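Local coordinates for L0028 (Mitochondria associated protein) (PDB 3GCG), which probably acts as a bacterial effector delivered into host cells, where it would switch on Rho-family GTPases as a guanine nucleotide exchange factor, at residues Arg81-Glu84 and Asn85-Gln89. Residues are numbered along the deposited sequence; the frame is centred on the assembly and turned at random.
Sequences RAVE and NALQQ
A Schellman motif closes helix 73-87, joining Glu84 to Gln89 as the chain turns out of its last helical turn. The Gln89 N donates to Glu84 O over 3.3 Å, lying in the carbonyl plane, while Gln88 N reaches Asn85 O only weakly. Positive phi at Gln88 (57°) makes this reversal possible. The Gln88 side chain folds back over the helix end, and its NE2 meets a lone pair of Asn85 O at 2.9 Å, with the oxygen 31° out of the Gln88 amide plane. Before the cap the backbone keeps its regular helical bonding: Ala86 N to Ala82 O and Leu87 N to Val83 O are both 3.0 Å long.

Glu84 ties this C-terminal turn to the loop beyond. With CG anti to the backbone N (chi1 -166°) and the chain extended, its OE2 accepts a hydrogen bond from the backbone N of Leu91. Glu84 OE1 lies above one face of the Arg81 guanidinium, toward its rim, 3.2 Å from Arg81 NE; attraction of charge holds this salt bridge, since no N-H is aimed at the oxygen. Losing this carboxylate, as with an alanine in its place, is likely to leave Leu91 N without its acceptor and the Arg81 guanidinium without the charge over its face, setting the group free to turn. The Arg81 chain, bent at chi2, crosses Asn85 at about a right angle, and Arg81 CD comes within 3.3 Å of Asn85 OD1.

On the inner side Val83 and Leu87 lie side by side, one turn apart, with CG1 of Val83 on CD1 of Leu87 at 3.5 Å. The pair enters the helical core, Val83 against Val56 and Thr159, Leu87 against Ile52 and Ile158, so helix 73-87 packs on both helix 41-67 and helix 152-166.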
ATOM      1  N   ARG B  81      -5.959  21.198   2.345  1.00 25.45           N
ATOM      2  CA  ARG B  81      -5.781  22.218   3.372  1.00 28.65           C
ATOM      3  C   ARG B  81      -7.151  22.662   3.884  1.00 28.96           C
ATOM      4  O   ARG B  81      -7.331  22.904   5.083  1.00 28.21           O
ATOM      5  CB  ARG B  81      -5.023  23.427   2.818  1.00 32.78           C
ATOM      6  CG  ARG B  81      -3.955  23.970   3.769  1.00 41.28           C
ATOM      7  CD  ARG B  81      -4.435  23.976   5.230  1.00 45.94           C
ATOM      8  NE  ARG B  81      -3.380  24.390   6.157  1.00 51.74           N
ATOM      9  CZ  ARG B  81      -3.445  24.264   7.482  1.00 53.89           C
ATOM     10  NH1 ARG B  81      -4.517  23.732   8.055  1.00 55.11           N
ATOM     11  NH2 ARG B  81      -2.433  24.675   8.238  1.00 54.65           N
ATOM     12  N   ALA B  82      -8.119  22.758   2.972  1.00 27.29           N
ATOM     13  CA  ALA B  82      -9.470  23.156   3.346  1.00 25.57           C
ATOM     14  C   ALA B  82     -10.043  22.137   4.322  1.00 25.25           C
ATOM     15  O   ALA B  82     -10.604  22.499   5.355  1.00 26.45           O
ATOM     16  CB  ALA B  82     -10.350  23.258   2.107  1.00 24.53           C
ATOM     17  N   VAL B  83      -9.892  20.858   4.004  1.00 25.38           N
ATOM     18  CA  VAL B  83     -10.396  19.819   4.893  1.00 26.00           C
ATOM     19  C   VAL B  83      -9.580  19.838   6.168  1.00 27.01           C
ATOM     20  O   VAL B  83     -10.087  19.546   7.247  1.00 26.86           O
ATOM     21  CB  VAL B  83     -10.280  18.428   4.266  1.00 24.47           C
ATOM     22  CG1 VAL B  83     -10.575  17.364   5.312  1.00 22.77           C
ATOM     23  CG2 VAL B  83     -11.251  18.308   3.108  1.00 26.19           C
ATOM     24  N   GLU B  84      -8.308  20.193   6.021  1.00 28.61           N
ATOM     25  CA  GLU B  84      -7.377  20.264   7.136  1.00 31.47           C
ATOM     26  C   GLU B  84      -7.834  21.341   8.120  1.00 32.05           C
ATOM     27  O   GLU B  84      -7.882  21.104   9.328  1.00 31.27           O
ATOM     28  CB  GLU B  84      -5.973  20.573   6.598  1.00 33.62           C
ATOM     29  CG  GLU B  84      -4.833  20.351   7.569  1.00 35.72           C
ATOM     30  CD  GLU B  84      -3.484  20.260   6.862  1.00 38.12           C
ATOM     31  OE1 GLU B  84      -3.137  21.192   6.101  1.00 41.08           O
ATOM     32  OE2 GLU B  84      -2.768  19.257   7.066  1.00 36.19           O
ATOM     33  N   ASN B  85      -8.185  22.516   7.599  1.00 32.06           N
ATOM     34  CA  ASN B  85      -8.645  23.614   8.445  1.00 32.10           C
ATOM     35  C   ASN B  85      -9.970  23.278   9.108  1.00 31.38           C
ATOM     36  O   ASN B  85     -10.146  23.501  10.299  1.00 31.39           O
ATOM     37  CB  ASN B  85      -8.831  24.902   7.635  1.00 35.13           C
ATOM     38  CG  ASN B  85      -7.552  25.382   6.989  1.00 37.50           C
ATOM     39  OD1 ASN B  85      -6.464  25.201   7.530  1.00 38.83           O
ATOM     40  ND2 ASN B  85      -7.678  26.020   5.828  1.00 38.85           N
ATOM     41  N   ALA B  86     -10.905  22.753   8.324  1.00 31.67           N
ATOM     42  CA  ALA B  86     -12.228  22.401   8.826  1.00 31.50           C
ATOM     43  C   ALA B  86     -12.191  21.370   9.947  1.00 32.07           C
ATOM     44  O   ALA B  86     -12.993  21.429  10.878  1.00 32.41           O
ATOM     45  CB  ALA B  86     -13.098  21.890   7.685  1.00 31.77           C
ATOM     46  N   LEU B  87     -11.259  20.428   9.855  1.00 32.89           N
ATOM     47  CA  LEU B  87     -11.130  19.374  10.856  1.00 33.86           C
ATOM     48  C   LEU B  87     -10.147  19.726  11.961  1.00 34.75           C
ATOM     49  O   LEU B  87     -10.142  19.093  13.017  1.00 36.24           O
ATOM     50  CB  LEU B  87     -10.662  18.075  10.197  1.00 33.46           C
ATOM     51  CG  LEU B  87     -11.547  17.427   9.133  1.00 33.92           C
ATOM     52  CD1 LEU B  87     -10.859  16.165   8.597  1.00 32.80           C
ATOM     53  CD2 LEU B  87     -12.894  17.085   9.736  1.00 31.65           C
ATOM     54  N   GLN B  88      -9.318  20.733  11.724  1.00 34.82           N
ATOM     55  CA  GLN B  88      -8.318  21.109  12.710  1.00 36.01           C
ATOM     56  C   GLN B  88      -7.503  19.854  12.961  1.00 35.59           C
ATOM     57  O   GLN B  88      -7.284  19.452  14.103  1.00 35.89           O
ATOM     58  CB  GLN B  88      -8.976  21.571  14.012  1.00 36.68           C
ATOM     59  CG  GLN B  88      -9.600  22.951  13.931  1.00 39.21           C
ATOM     60  CD  GLN B  88      -8.580  24.024  13.602  1.00 40.38           C
ATOM     61  OE1 GLN B  88      -7.563  24.169  14.289  1.00 42.50           O
ATOM     62  NE2 GLN B  88      -8.844  24.785  12.549  1.00 39.19           N
ATOM     63  N   GLN B  89      -7.070  19.231  11.872  1.00 34.94           N
ATOM     64  CA  GLN B  89      -6.281  18.008  11.950  1.00 35.11           C
ATOM     65  C   GLN B  89      -5.267  18.013  10.816  1.00 33.41           C
ATOM     66  O   GLN B  89      -5.615  18.293   9.667  1.00 33.78           O
ATOM     67  CB  GLN B  89      -7.194  16.784  11.790  1.00 37.26           C
ATOM     68  CG  GLN B  89      -6.813  15.563  12.623  1.00 39.46           C
ATOM     69  CD  GLN B  89      -7.371  15.642  14.030  1.00 40.24           C
ATOM     70  OE1 GLN B  89      -6.874  16.395  14.872  1.00 41.94           O
ATOM     71  NE2 GLN B  89      -8.427  14.873  14.290  1.00 39.84           N
TER